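Local coordinates for Pro-Pro endopeptidase (Paenibacillus alvei, PDB 6FPC), which hydrolyses the peptide bond between two prolines in PLP-PVP motifs of a cell-surface protein, using a catalytic zinc ion, and may thereby regulate bacterial adhesion, at residues A[5-10]-A[25-30]; A[136-141]-A[154-159]; A[162-167]-A[183-188]. All coordinates share one frame; numbering follows the deposited sequence.

Interaction 1 (A[5-10]-A[25-30])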
ATOM      1  N   SER A   5      -5.413 -19.467  -7.266  1.00 45.15           N
ATOM      2  CA  SER A   5      -4.668 -18.268  -6.882  1.00 42.78           C
ATOM      3  C   SER A   5      -4.361 -18.198  -5.381  1.00 43.95           C
ATOM      4  O   SER A   5      -5.214 -18.507  -4.550  1.00 43.46           O
ATOM      5  CB  SER A   5      -5.425 -17.006  -7.296  1.00 46.54           C
ATOM      6  OG  SER A   5      -4.817 -15.832  -6.769  1.00 50.40           O
ATOM      7  N   ILE A   6      -3.157 -17.706  -5.049  1.00 37.92           N
ATOM      8  CA  ILE A   6      -2.703 -17.439  -3.684  1.00 36.05           C
ATOM      9  C   ILE A   6      -3.665 -16.433  -3.004  1.00 36.08           C
ATOM     10  O   ILE A   6      -3.854 -16.493  -1.790  1.00 33.53           O
ATOM     11  CB  ILE A   6      -1.221 -16.940  -3.712  1.00 38.97           C
ATOM     12  CG1 ILE A   6      -0.742 -16.371  -2.353  1.00 38.35           C
ATOM     13  CG2 ILE A   6      -0.969 -15.936  -4.844  1.00 42.04           C
ATOM     14  CD1 ILE A   6      -0.326 -17.413  -1.378  1.00 38.50           C
ATOM     15  N   LEU A   7      -4.312 -15.561  -3.795  1.00 34.01           N
ATOM     16  CA  LEU A   7      -5.232 -14.544  -3.266  1.00 33.80           C
ATOM     17  C   LEU A   7      -6.501 -15.134  -2.585  1.00 36.65           C
ATOM     18  O   LEU A   7      -7.073 -14.490  -1.700  1.00 35.82           O
ATOM     19  CB  LEU A   7      -5.601 -13.495  -4.348  1.00 34.35           C
ATOM     20  CG  LEU A   7      -4.464 -12.561  -4.849  1.00 39.33           C
ATOM     21  CD1 LEU A   7      -5.026 -11.487  -5.760  1.00 39.89           C
ATOM     22  CD2 LEU A   7      -3.774 -11.823  -3.709  1.00 39.05           C
ATOM     23  N   ASP A   8      -6.905 -16.363  -2.961  1.00 32.22           N
ATOM     24  CA  ASP A   8      -8.041 -17.065  -2.363  1.00 31.80           C
ATOM     25  C   ASP A   8      -7.762 -17.379  -0.879  1.00 35.68           C
ATOM     26  O   ASP A   8      -8.705 -17.507  -0.109  1.00 35.98           O
ATOM     27  CB  ASP A   8      -8.333 -18.360  -3.136  1.00 34.35           C
ATOM     28  CG  ASP A   8      -8.761 -18.150  -4.580  1.00 50.67           C
ATOM     29  OD1 ASP A   8      -9.040 -16.988  -4.960  1.00 50.41           O
ATOM     30  OD2 ASP A   8      -8.828 -19.146  -5.327  1.00 62.71           O
ATOM     31  N   LYS A   9      -6.484 -17.496  -0.474  1.00 33.40           N
ATOM     32  CA  LYS A   9      -6.169 -17.731   0.937  1.00 33.95           C
ATOM     33  C   LYS A   9      -5.545 -16.495   1.621  1.00 37.38           C
ATOM     34  O   LYS A   9      -5.779 -16.286   2.812  1.00 38.24           O
ATOM     35  CB  LYS A   9      -5.330 -18.998   1.156  1.00 37.86           C
ATOM     36  CG  LYS A   9      -3.991 -19.038   0.451  1.00 43.62           C
ATOM     37  CD  LYS A   9      -3.322 -20.381   0.704  1.00 44.70           C
ATOM     38  CE  LYS A   9      -1.904 -20.352   0.213  1.00 41.76           C
ATOM     39  NZ  LYS A   9      -1.263 -21.690   0.278  1.00 46.63           N
ATOM     40  N   LEU A  10      -4.780 -15.678   0.869  1.00 32.18           N
ATOM     41  CA  LEU A  10      -4.122 -14.459   1.354  1.00 30.70           C
ATOM     42  C   LEU A  10      -5.136 -13.324   1.618  1.00 34.46           C
ATOM     43  O   LEU A  10      -5.005 -12.598   2.616  1.00 33.34           O
ATOM     44  CB  LEU A  10      -3.038 -14.014   0.351  1.00 31.00           C
ATOM     45  CG  LEU A  10      -2.185 -12.776   0.667  1.00 34.29           C
ATOM     46  CD1 LEU A  10      -1.232 -13.025   1.837  1.00 34.89           C
ATOM     47  CD2 LEU A  10      -1.336 -12.386  -0.519  1.00 35.20           C
ATOM     48  N   ALA A  25     -13.285  -6.470  -7.381  1.00 34.77           N
ATOM     49  CA  ALA A  25     -12.471  -5.522  -8.150  1.00 34.35           C
ATOM     50  C   ALA A  25     -11.119  -5.254  -7.449  1.00 36.28           C
ATOM     51  O   ALA A  25     -10.079  -5.213  -8.112  1.00 36.45           O
ATOM     52  CB  ALA A  25     -13.232  -4.214  -8.345  1.00 35.61           C
ATOM     53  N   MET A  26     -11.138  -5.132  -6.116  1.00 30.46           N
ATOM     54  CA  MET A  26      -9.918  -4.916  -5.319  1.00 28.76           C
ATOM     55  C   MET A  26      -9.043  -6.161  -5.399  1.00 33.79           C
ATOM     56  O   MET A  26      -7.824  -6.048  -5.585  1.00 32.22           O
ATOM     57  CB  MET A  26     -10.256  -4.615  -3.845  1.00 29.64           C
ATOM     58  CG  MET A  26     -11.048  -3.339  -3.650  1.00 32.02           C
ATOM     59  SD  MET A  26     -11.672  -3.196  -1.964  1.00 35.14           S
ATOM     60  CE  MET A  26     -10.203  -2.562  -1.164  1.00 30.43           C
ATOM     61  N   LYS A  27      -9.669  -7.356  -5.254  1.00 32.84           N
ATOM     62  CA  LYS A  27      -8.976  -8.647  -5.289  1.00 34.46           C
ATOM     63  C   LYS A  27      -8.280  -8.806  -6.645  1.00 41.25           C
ATOM     64  O   LYS A  27      -7.115  -9.204  -6.691  1.00 41.77           O
ATOM     65  CB  LYS A  27      -9.963  -9.806  -5.009  1.00 37.41           C
ATOM     66  CG  LYS A  27      -9.303 -11.052  -4.455  1.00 44.82           C
ATOM     67  CD  LYS A  27     -10.277 -12.229  -4.391  1.00 53.17           C
ATOM     68  CE  LYS A  27      -9.566 -13.567  -4.361  1.00 59.08           C
ATOM     69  NZ  LYS A  27     -10.510 -14.710  -4.137  1.00 55.97           N
ATOM     70  N   GLN A  28      -8.971  -8.410  -7.731  1.00 38.90           N
ATOM     71  CA  GLN A  28      -8.447  -8.439  -9.097  1.00 39.67           C
ATOM     72  C   GLN A  28      -7.237  -7.508  -9.257  1.00 42.52           C
ATOM     73  O   GLN A  28      -6.267  -7.903  -9.899  1.00 42.81           O
ATOM     74  CB  GLN A  28      -9.541  -8.099 -10.122  1.00 41.51           C
ATOM     75  CG  GLN A  28      -9.180  -8.521 -11.535  1.00 54.08           C
ATOM     76  N   ARG A  29      -7.272  -6.298  -8.645  1.00 36.25           N
ATOM     77  CA  ARG A  29      -6.143  -5.358  -8.727  1.00 34.29           C
ATOM     78  C   ARG A  29      -4.923  -5.871  -7.959  1.00 34.98           C
ATOM     79  O   ARG A  29      -3.791  -5.603  -8.370  1.00 34.94           O
ATOM     80  CB  ARG A  29      -6.544  -3.945  -8.290  1.00 33.96           C
ATOM     81  CG  ARG A  29      -7.530  -3.299  -9.296  1.00 36.55           C
ATOM     82  CD  ARG A  29      -7.775  -1.831  -9.002  1.00 36.82           C
ATOM     83  NE  ARG A  29      -8.534  -1.663  -7.765  1.00 32.48           N
ATOM     84  CZ  ARG A  29      -9.852  -1.529  -7.709  1.00 46.01           C
ATOM     85  NH1 ARG A  29     -10.579  -1.539  -8.823  1.00 42.34           N
ATOM     86  NH2 ARG A  29     -10.455  -1.377  -6.545  1.00 30.17           N
ATOM     87  N   LEU A  30      -5.140  -6.674  -6.899  1.00 29.13           N
ATOM     88  CA  LEU A  30      -4.018  -7.252  -6.157  1.00 29.30           C
ATOM     89  C   LEU A  30      -3.243  -8.289  -6.981  1.00 33.35           C
ATOM     90  O   LEU A  30      -2.085  -8.563  -6.673  1.00 31.44           O
ATOM     91  CB  LEU A  30      -4.457  -7.806  -4.794  1.00 29.57           C
ATOM     92  CG  LEU A  30      -4.833  -6.727  -3.762  1.00 32.18           C
ATOM     93  CD1 LEU A  30      -5.633  -7.333  -2.610  1.00 33.04           C
ATOM     94  CD2 LEU A  30      -3.576  -5.953  -3.252  1.00 30.31           C
TER
HETATM   95  O   HOH W   1     -10.403 -14.077  -1.335  1.00 40.51           O

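Interaction 2 (A[136-141]-A[154-159]). With CD (cadmium ion), chain F.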
ATOM      1  N   ASN A 136      16.442  10.149  -3.012  1.00 26.69           N
ATOM      2  CA  ASN A 136      17.003  11.507  -2.933  1.00 27.53           C
ATOM      3  C   ASN A 136      17.033  12.234  -4.272  1.00 31.83           C
ATOM      4  O   ASN A 136      16.862  13.450  -4.297  1.00 32.54           O
ATOM      5  CB  ASN A 136      18.407  11.473  -2.326  1.00 26.68           C
ATOM      6  CG  ASN A 136      18.401  11.193  -0.843  1.00 33.70           C
ATOM      7  OD1 ASN A 136      17.431  11.445  -0.133  1.00 34.70           O
ATOM      8  ND2 ASN A 136      19.486  10.677  -0.336  1.00 35.14           N
ATOM      9  N   LYS A 137      17.238  11.499  -5.381  1.00 29.39           N
ATOM     10  CA  LYS A 137      17.263  12.084  -6.710  1.00 30.05           C
ATOM     11  C   LYS A 137      15.865  12.293  -7.328  1.00 32.17           C
ATOM     12  O   LYS A 137      15.684  13.234  -8.099  1.00 32.44           O
ATOM     13  CB  LYS A 137      18.088  11.190  -7.662  1.00 32.79           C
ATOM     14  CG  LYS A 137      19.600  11.243  -7.417  1.00 41.04           C
ATOM     15  CD  LYS A 137      20.349  10.308  -8.359  1.00 54.87           C
ATOM     16  CE  LYS A 137      21.843  10.329  -8.137  1.00 68.11           C
ATOM     17  N   GLU A 138      14.907  11.367  -7.085  1.00 27.43           N
ATOM     18  CA  GLU A 138      13.646  11.356  -7.826  1.00 27.29           C
ATOM     19  C   GLU A 138      12.322  11.502  -7.068  1.00 27.33           C
ATOM     20  O   GLU A 138      11.321  11.796  -7.728  1.00 28.64           O
ATOM     21  CB  GLU A 138      13.577  10.062  -8.660  1.00 29.42           C
ATOM     22  CG  GLU A 138      14.685   9.990  -9.697  1.00 38.68           C
ATOM     23  CD  GLU A 138      14.654   8.829 -10.664  1.00 45.47           C
ATOM     24  OE1 GLU A 138      15.348   8.920 -11.701  1.00 35.24           O
ATOM     25  OE2 GLU A 138      13.954   7.826 -10.390  1.00 34.82           O
ATOM     26  N   ALA A 139      12.277  11.295  -5.741  1.00 24.16           N
ATOM     27  CA  ALA A 139      10.993  11.418  -5.012  1.00 23.99           C
ATOM     28  C   ALA A 139      10.340  12.809  -5.146  1.00 29.40           C
ATOM     29  O   ALA A 139       9.110  12.911  -5.216  1.00 29.50           O
ATOM     30  CB  ALA A 139      11.157  11.036  -3.545  1.00 23.62           C
ATOM     31  N   SER A 140      11.171  13.857  -5.326  1.00 28.01           N
ATOM     32  CA  SER A 140      10.715  15.243  -5.469  1.00 28.91           C
ATOM     33  C   SER A 140       9.937  15.537  -6.760  1.00 32.30           C
ATOM     34  O   SER A 140       9.128  16.457  -6.746  1.00 33.09           O
ATOM     35  CB  SER A 140      11.904  16.195  -5.388  1.00 33.69           C
ATOM     36  OG  SER A 140      12.901  15.815  -6.327  1.00 44.62           O
ATOM     37  N   VAL A 141      10.213  14.803  -7.859  1.00 28.97           N
ATOM     38  CA  VAL A 141       9.614  14.992  -9.200  1.00 29.49           C
ATOM     39  C   VAL A 141       8.077  15.156  -9.136  1.00 33.87           C
ATOM     40  O   VAL A 141       7.556  16.174  -9.585  1.00 33.39           O
ATOM     41  CB  VAL A 141      10.049  13.887 -10.214  1.00 33.10           C
ATOM     42  CG1 VAL A 141       9.338  14.057 -11.565  1.00 33.98           C
ATOM     43  CG2 VAL A 141      11.568  13.876 -10.400  1.00 32.92           C
ATOM     44  N   THR A 154      10.253   4.684   2.617  1.00 20.42           N
ATOM     45  CA  THR A 154       9.229   3.617   2.658  1.00 19.95           C
ATOM     46  C   THR A 154       7.975   4.021   1.867  1.00 22.21           C
ATOM     47  O   THR A 154       7.394   3.199   1.161  1.00 22.00           O
ATOM     48  CB  THR A 154       8.819   3.299   4.099  1.00 26.34           C
ATOM     49  OG1 THR A 154       8.513   4.540   4.736  1.00 28.00           O
ATOM     50  CG2 THR A 154       9.916   2.577   4.862  1.00 28.37           C
ATOM     51  N   GLU A 155       7.589   5.306   1.958  1.00 20.15           N
ATOM     52  CA  GLU A 155       6.420   5.814   1.254  1.00 19.05           C
ATOM     53  C   GLU A 155       6.700   5.915  -0.254  1.00 22.11           C
ATOM     54  O   GLU A 155       5.867   5.491  -1.082  1.00 21.45           O
ATOM     55  CB  GLU A 155       5.943   7.127   1.924  1.00 19.11           C
ATOM     56  CG  GLU A 155       5.510   6.877   3.380  1.00 19.78           C
ATOM     57  CD  GLU A 155       4.266   6.000   3.519  1.00 21.81           C
ATOM     58  OE1 GLU A 155       3.913   5.648   4.666  1.00 21.36           O
ATOM     59  OE2 GLU A 155       3.606   5.720   2.492  1.00 23.73           O
ATOM     60  N   TYR A 156       7.903   6.390  -0.611  1.00 20.63           N
ATOM     61  CA  TYR A 156       8.297   6.473  -2.020  1.00 20.71           C
ATOM     62  C   TYR A 156       8.349   5.065  -2.617  1.00 24.48           C
ATOM     63  O   TYR A 156       7.829   4.852  -3.717  1.00 24.62           O
ATOM     64  CB  TYR A 156       9.644   7.191  -2.179  1.00 20.98           C
ATOM     65  CG  TYR A 156       9.997   7.441  -3.630  1.00 23.22           C
ATOM     66  CD1 TYR A 156       9.122   8.124  -4.475  1.00 24.88           C
ATOM     67  CD2 TYR A 156      11.166   6.920  -4.184  1.00 24.73           C
ATOM     68  CE1 TYR A 156       9.410   8.307  -5.822  1.00 26.64           C
ATOM     69  CE2 TYR A 156      11.467   7.102  -5.537  1.00 25.75           C
ATOM     70  CZ  TYR A 156      10.594   7.813  -6.344  1.00 30.65           C
ATOM     71  OH  TYR A 156      10.884   8.026  -7.665  1.00 30.73           O
ATOM     72  N   PHE A 157       8.862   4.088  -1.840  1.00 21.83           N
ATOM     73  CA  PHE A 157       8.895   2.697  -2.283  1.00 21.95           C
ATOM     74  C   PHE A 157       7.480   2.217  -2.595  1.00 24.99           C
ATOM     75  O   PHE A 157       7.208   1.795  -3.709  1.00 22.72           O
ATOM     76  CB  PHE A 157       9.572   1.757  -1.251  1.00 23.28           C
ATOM     77  CG  PHE A 157       9.525   0.325  -1.739  1.00 24.09           C
ATOM     78  CD1 PHE A 157      10.455  -0.141  -2.665  1.00 26.43           C
ATOM     79  CD2 PHE A 157       8.485  -0.528  -1.355  1.00 24.28           C
ATOM     80  CE1 PHE A 157      10.389  -1.446  -3.156  1.00 27.36           C
ATOM     81  CE2 PHE A 157       8.404  -1.832  -1.873  1.00 28.51           C
ATOM     82  CZ  PHE A 157       9.360  -2.279  -2.767  1.00 27.18           C
ATOM     83  N   ALA A 158       6.566   2.316  -1.627  1.00 22.87           N
ATOM     84  CA  ALA A 158       5.191   1.840  -1.798  1.00 22.67           C
ATOM     85  C   ALA A 158       4.436   2.546  -2.955  1.00 26.30           C
ATOM     86  O   ALA A 158       3.730   1.895  -3.729  1.00 25.82           O
ATOM     87  CB  ALA A 158       4.427   1.986  -0.495  1.00 22.51           C
ATOM     88  N   GLU A 159       4.587   3.866  -3.068  1.00 20.21           N
ATOM     89  CA  GLU A 159       3.869   4.601  -4.096  1.00 21.39           C
ATOM     90  C   GLU A 159       4.475   4.396  -5.509  1.00 26.77           C
ATOM     91  O   GLU A 159       3.725   4.180  -6.471  1.00 26.24           O
ATOM     92  CB  GLU A 159       3.778   6.082  -3.722  1.00 21.95           C
ATOM     93  CG  GLU A 159       2.671   6.833  -4.467  1.00 25.64           C
ATOM     94  CD  GLU A 159       1.272   6.224  -4.469  1.00 37.48           C
ATOM     95  OE1 GLU A 159       0.901   5.525  -3.501  1.00 25.95           O
ATOM     96  OE2 GLU A 159       0.540   6.450  -5.453  1.00 34.52           O
TER
HETATM   97 CD    CD F 302       2.092   4.509   2.997  0.51 25.83          CD
HETATM   98  O   HOH W   2       0.769   4.367   4.557  1.00 29.57           O

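Interaction 3 (A[162-167]-A[183-188])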
ATOM      1  N   SER A 162       3.609   1.053  -6.699  1.00 24.34           N
ATOM      2  CA  SER A 162       2.201   1.124  -7.124  1.00 24.72           C
ATOM      3  C   SER A 162       2.139   1.654  -8.571  1.00 30.44           C
ATOM      4  O   SER A 162       1.479   1.011  -9.397  1.00 30.92           O
ATOM      5  CB  SER A 162       1.373   2.017  -6.207  1.00 25.82           C
ATOM      6  OG  SER A 162       1.261   1.418  -4.926  1.00 30.37           O
ATOM      7  N   LEU A 163       2.861   2.775  -8.893  1.00 26.85           N
ATOM      8  CA  LEU A 163       2.896   3.297 -10.281  1.00 27.65           C
ATOM      9  C   LEU A 163       3.378   2.202 -11.262  1.00 30.71           C
ATOM     10  O   LEU A 163       2.804   2.025 -12.335  1.00 30.05           O
ATOM     11  CB  LEU A 163       3.793   4.538 -10.417  1.00 28.59           C
ATOM     12  CG  LEU A 163       3.308   5.852  -9.768  1.00 34.22           C
ATOM     13  CD1 LEU A 163       4.418   6.900  -9.772  1.00 33.88           C
ATOM     14  CD2 LEU A 163       2.121   6.436 -10.511  1.00 37.80           C
ATOM     15  N   TYR A 164       4.411   1.442 -10.856  1.00 26.71           N
ATOM     16  CA  TYR A 164       4.995   0.377 -11.666  1.00 27.07           C
ATOM     17  C   TYR A 164       4.037  -0.778 -11.952  1.00 33.01           C
ATOM     18  O   TYR A 164       4.017  -1.301 -13.070  1.00 34.05           O
ATOM     19  CB  TYR A 164       6.297  -0.158 -11.022  1.00 26.98           C
ATOM     20  CG  TYR A 164       7.006  -1.141 -11.925  1.00 30.16           C
ATOM     21  CD1 TYR A 164       6.766  -2.514 -11.824  1.00 33.16           C
ATOM     22  CD2 TYR A 164       7.840  -0.701 -12.943  1.00 31.08           C
ATOM     23  CE1 TYR A 164       7.324  -3.415 -12.733  1.00 35.18           C
ATOM     24  CE2 TYR A 164       8.410  -1.594 -13.853  1.00 32.95           C
ATOM     25  CZ  TYR A 164       8.168  -2.952 -13.728  1.00 39.83           C
ATOM     26  OH  TYR A 164       8.720  -3.824 -14.631  1.00 41.75           O
ATOM     27  N   LEU A 165       3.286  -1.205 -10.931  1.00 29.57           N
ATOM     28  CA  LEU A 165       2.422  -2.379 -11.004  1.00 29.44           C
ATOM     29  C   LEU A 165       0.975  -2.146 -11.464  1.00 33.32           C
ATOM     30  O   LEU A 165       0.413  -3.049 -12.083  1.00 32.97           O
ATOM     31  CB  LEU A 165       2.432  -3.084  -9.629  1.00 29.32           C
ATOM     32  CG  LEU A 165       3.788  -3.693  -9.172  1.00 33.47           C
ATOM     33  CD1 LEU A 165       3.780  -4.037  -7.701  1.00 33.48           C
ATOM     34  CD2 LEU A 165       4.174  -4.921  -9.987  1.00 36.26           C
ATOM     35  N   TYR A 166       0.370  -0.976 -11.167  1.00 32.15           N
ATOM     36  CA  TYR A 166      -1.051  -0.676 -11.424  1.00 32.70           C
ATOM     37  C   TYR A 166      -1.498  -0.836 -12.892  1.00 36.83           C
ATOM     38  O   TYR A 166      -2.468  -1.565 -13.156  1.00 36.87           O
ATOM     39  CB  TYR A 166      -1.422   0.729 -10.886  1.00 33.83           C
ATOM     40  CG  TYR A 166      -2.894   1.080 -10.978  1.00 38.13           C
ATOM     41  CD1 TYR A 166      -3.811   0.576 -10.058  1.00 39.57           C
ATOM     42  CD2 TYR A 166      -3.366   1.938 -11.969  1.00 40.68           C
ATOM     43  CE1 TYR A 166      -5.163   0.913 -10.126  1.00 42.48           C
ATOM     44  CE2 TYR A 166      -4.715   2.296 -12.035  1.00 42.51           C
ATOM     45  CZ  TYR A 166      -5.607   1.790 -11.104  1.00 51.28           C
ATOM     46  OH  TYR A 166      -6.938   2.123 -11.170  1.00 56.36           O
ATOM     47  N   SER A 167      -0.833  -0.142 -13.834  1.00 32.58           N
ATOM     48  CA  SER A 167      -1.197  -0.234 -15.244  1.00 32.21           C
ATOM     49  C   SER A 167      -0.003   0.053 -16.149  1.00 35.88           C
ATOM     50  O   SER A 167       1.056   0.491 -15.667  1.00 34.24           O
ATOM     51  CB  SER A 167      -2.332   0.736 -15.564  1.00 33.60           C
ATOM     52  OG  SER A 167      -1.881   2.068 -15.398  1.00 36.04           O
ATOM     53  N   GLU A 183      13.809   1.639 -13.324  1.00 29.20           N
ATOM     54  CA  GLU A 183      14.878   0.641 -13.491  1.00 30.19           C
ATOM     55  C   GLU A 183      14.960  -0.292 -12.259  1.00 33.39           C
ATOM     56  O   GLU A 183      14.966  -1.518 -12.400  1.00 31.64           O
ATOM     57  CB  GLU A 183      16.210   1.362 -13.712  1.00 32.08           C
ATOM     58  CG  GLU A 183      17.383   0.421 -13.942  1.00 45.56           C
ATOM     59  CD  GLU A 183      18.712   1.105 -14.205  1.00 70.03           C
ATOM     60  OE1 GLU A 183      19.026   2.105 -13.515  1.00 45.45           O
ATOM     61  OE2 GLU A 183      19.446   0.627 -15.101  1.00 68.68           O
ATOM     62  N   PHE A 184      14.957   0.307 -11.052  1.00 30.61           N
ATOM     63  CA  PHE A 184      14.989  -0.423  -9.787  1.00 29.06           C
ATOM     64  C   PHE A 184      13.752  -1.330  -9.672  1.00 32.24           C
ATOM     65  O   PHE A 184      13.904  -2.519  -9.376  1.00 31.83           O
ATOM     66  CB  PHE A 184      15.073   0.564  -8.617  1.00 29.46           C
ATOM     67  CG  PHE A 184      15.049  -0.065  -7.239  1.00 30.18           C
ATOM     68  CD1 PHE A 184      16.230  -0.403  -6.592  1.00 33.56           C
ATOM     69  CD2 PHE A 184      13.840  -0.279  -6.573  1.00 32.08           C
ATOM     70  CE1 PHE A 184      16.206  -0.979  -5.313  1.00 33.99           C
ATOM     71  CE2 PHE A 184      13.817  -0.844  -5.290  1.00 34.36           C
ATOM     72  CZ  PHE A 184      15.000  -1.176  -4.667  1.00 32.32           C
ATOM     73  N   MET A 185      12.538  -0.781  -9.937  1.00 29.38           N
ATOM     74  CA  MET A 185      11.295  -1.558  -9.855  1.00 27.94           C
ATOM     75  C   MET A 185      11.262  -2.694 -10.837  1.00 34.11           C
ATOM     76  O   MET A 185      10.873  -3.796 -10.449  1.00 34.89           O
ATOM     77  CB  MET A 185      10.039  -0.682  -9.993  1.00 29.20           C
ATOM     78  CG  MET A 185       9.867   0.319  -8.854  1.00 30.55           C
ATOM     79  SD  MET A 185       9.763  -0.422  -7.194  1.00 31.87           S
ATOM     80  CE  MET A 185       9.772   1.062  -6.171  1.00 28.38           C
ATOM     81  N   ALA A 186      11.726  -2.459 -12.083  1.00 31.18           N
ATOM     82  CA  ALA A 186      11.745  -3.479 -13.141  1.00 32.40           C
ATOM     83  C   ALA A 186      12.657  -4.646 -12.745  1.00 39.51           C
ATOM     84  O   ALA A 186      12.306  -5.816 -12.942  1.00 40.06           O
ATOM     85  CB  ALA A 186      12.194  -2.865 -14.466  1.00 33.46           C
ATOM     86  N   LYS A 187      13.800  -4.324 -12.138  1.00 37.86           N
ATOM     87  CA  LYS A 187      14.762  -5.326 -11.686  1.00 38.10           C
ATOM     88  C   LYS A 187      14.163  -6.119 -10.521  1.00 40.71           C
ATOM     89  O   LYS A 187      14.331  -7.333 -10.462  1.00 41.43           O
ATOM     90  CB  LYS A 187      16.089  -4.658 -11.297  1.00 40.62           C
ATOM     91  CG  LYS A 187      17.250  -5.632 -11.131  1.00 56.15           C
ATOM     92  N   LEU A 188      13.419  -5.438  -9.627  1.00 35.96           N
ATOM     93  CA  LEU A 188      12.802  -6.058  -8.460  1.00 34.71           C
ATOM     94  C   LEU A 188      11.622  -6.974  -8.839  1.00 37.59           C
ATOM     95  O   LEU A 188      11.519  -8.074  -8.312  1.00 38.98           O
ATOM     96  CB  LEU A 188      12.365  -4.936  -7.492  1.00 33.96           C
ATOM     97  CG  LEU A 188      12.181  -5.234  -6.016  1.00 38.52           C
ATOM     98  CD1 LEU A 188      13.465  -5.743  -5.371  1.00 39.95           C
ATOM     99  CD2 LEU A 188      11.732  -3.974  -5.292  1.00 38.11           C
TER

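Interaction 1 (A[5-10]-A[25-30])
An ST turn, Ser5 OG with Leu7 N, opens the short N-terminal helix 7-10 of this ATLF-like chain, and Leu7 and Asp8 meet Lys27 and Leu30 of helix 20-30. Leu7 supplies the apolar half of the contact. Its CD1 branch lies 3.8 Å from Leu30 CB and 3.2 Å from the carbonyl oxygen O of Lys27, so one methyl packs against both the Lys27 carbonyl and the Leu30 side chain. Leu30 also packs on Ile48 of strand 47-51 and on Glu109 and Thr113 of helix 108-121, the helix that carries the zinc-binding histidines. The polar half of the contact involves the more exposed residues. Lys27 CG stands anti to the backbone N (chi1 -156°) and the chain beyond it is extended, a shape that carries the ammonium group past Leu7, with Lys27 CE 4.0 Å from Leu7 CB, as far as Asp8. There the side chains of Lys27 and Asp8 meet at about a right angle. A water accepts a hydrogen bond from Lys27 NZ at 2.9 Å and gives a weak one to Leu7 O, linking the ammonium group to the backbone of helix 7-10. In the ST turn, Ser5 OG accepts from Leu7 N at 3.0 Å and is also hydrogen-bonded to Glu31. The charged pair closes as a salt bridge in which Lys27 NZ lies 2.8 Å from Asp8 OD1, on the anti side of the carboxylate and 27° out of its plane.

Interaction 2 (A[136-141]-A[154-159])
Ala139 sits over one face of the Tyr156 ring, its CB 3.8 Å from the centroid and 17° off the ring normal, which satisfies the geometry of a CH-pi contact. The methyl is offset toward the CG and CD1 side of the ring, while Ala139 CA lies over the same face, 3.6 Å from Tyr156 CE1. Further along the ring, the phenol oxygen OH of Tyr156 approaches Glu138 CB at 3.5 Å. Tyr156 reaches this place because its CG is anti to the backbone N (chi1 -173°), which sends the ring away from helix 153-166 toward Glu138 and Ala139. No hydrogen bond joins the two segments directly. Instead, Thr181 OG1 is hydrogen-bonded to both Tyr156 OH and Glu138 OE2, and Leu180 N to Glu138 OE1, so the start of helix 179-188 holds the polar ends of both side chains.

One residue earlier on the same helix, Glu155 is the glutamate ligand that follows the HExxH motif of this M34 metallopeptidase. Its carboxylate grips the cadmium ion unevenly, with Glu155 OE2 at 2.0 Å and OE1 at 2.7 Å from the metal, and a water is bound at 2.0 Å. Glu155 OE2 also binds zinc, the catalytic metal, at the same site with His111, His115 and Tyr148. In the second shell, Glu159 OE1 is hydrogen-bonded to His111 ND1, which probably helps to fix the rotation of that imidazole.

Interaction 3 (A[162-167]-A[183-188])
Tyr164 lays one face of its ring on helix 179-188 at Met185 and Ala186, and the tight part of the contact runs along the whole ring. Met185 CB approaches Tyr164 CG to 3.6 Å and stands 4.0 Å from the ring centroid, 28° off the normal, a CH-pi contact displaced toward the root of the ring. Beyond it, the same face passes over the Met185-Ala186 peptide, with the carbonyl carbon C of Met185 above the ring centre. At the phenol end, Tyr164 OH comes within 3.4 Å of Ala186 CA. With chi1 at -173° the ring leaves helix 153-166 in the direction of Met185. Met185 itself turns off beyond CB: its chain bends at chi2 (-59°), and the thioether runs past the tyrosine in the opposite direction, toward Phe157, Ala160 and Ala161.

The looser side is the margin at Ala186, partly exposed where Met185 is buried, with its CB 4.0 Å from Tyr164 CE2. Glu183 and Lys187, both exposed, point away from the contact. No hydrogen bond crosses between the segments; the contact is one of CH-pi and apolar packing.

Arg171 of helix 168-177 makes a cation-pi contact with Tyr164, and Arg171 NE also hydrogen-bonds to the Tyr164 carbonyl oxygen. Helix 153-166 thus meets helix 179-188 through Tyr164 and the zinc-binding helix 108-121 through Ser162 and Leu165, while Met185 also touches Phe131 of helix 129-138.

Helix 153-166 serves both interaction 2 and interaction 3, whose centres are 13 Å apart. Phe157 connects them directly: Phe157 CE1 lies 3.6 Å from Leu188 CD2. The backbone oxygen Phe157 O lies 3.6 Å from Met185 CE. Interaction 1 is on the opposite side of the chain's centre from interaction 2, their centres 26 Å apart, but it touches interaction 3 where Arg29 CD meets Tyr166 CE1 at 4.0 Å. Only interaction 2 contains a metal ligand. The side chains of Leu30 in interaction 1 and Met185 in interaction 3 lie about 13 Å and 12 Å from the zinc ion, so neither contact reaches the metal; Leu30 is about 8 Å, side chain to side chain, from Glu112, the predicted proton acceptor.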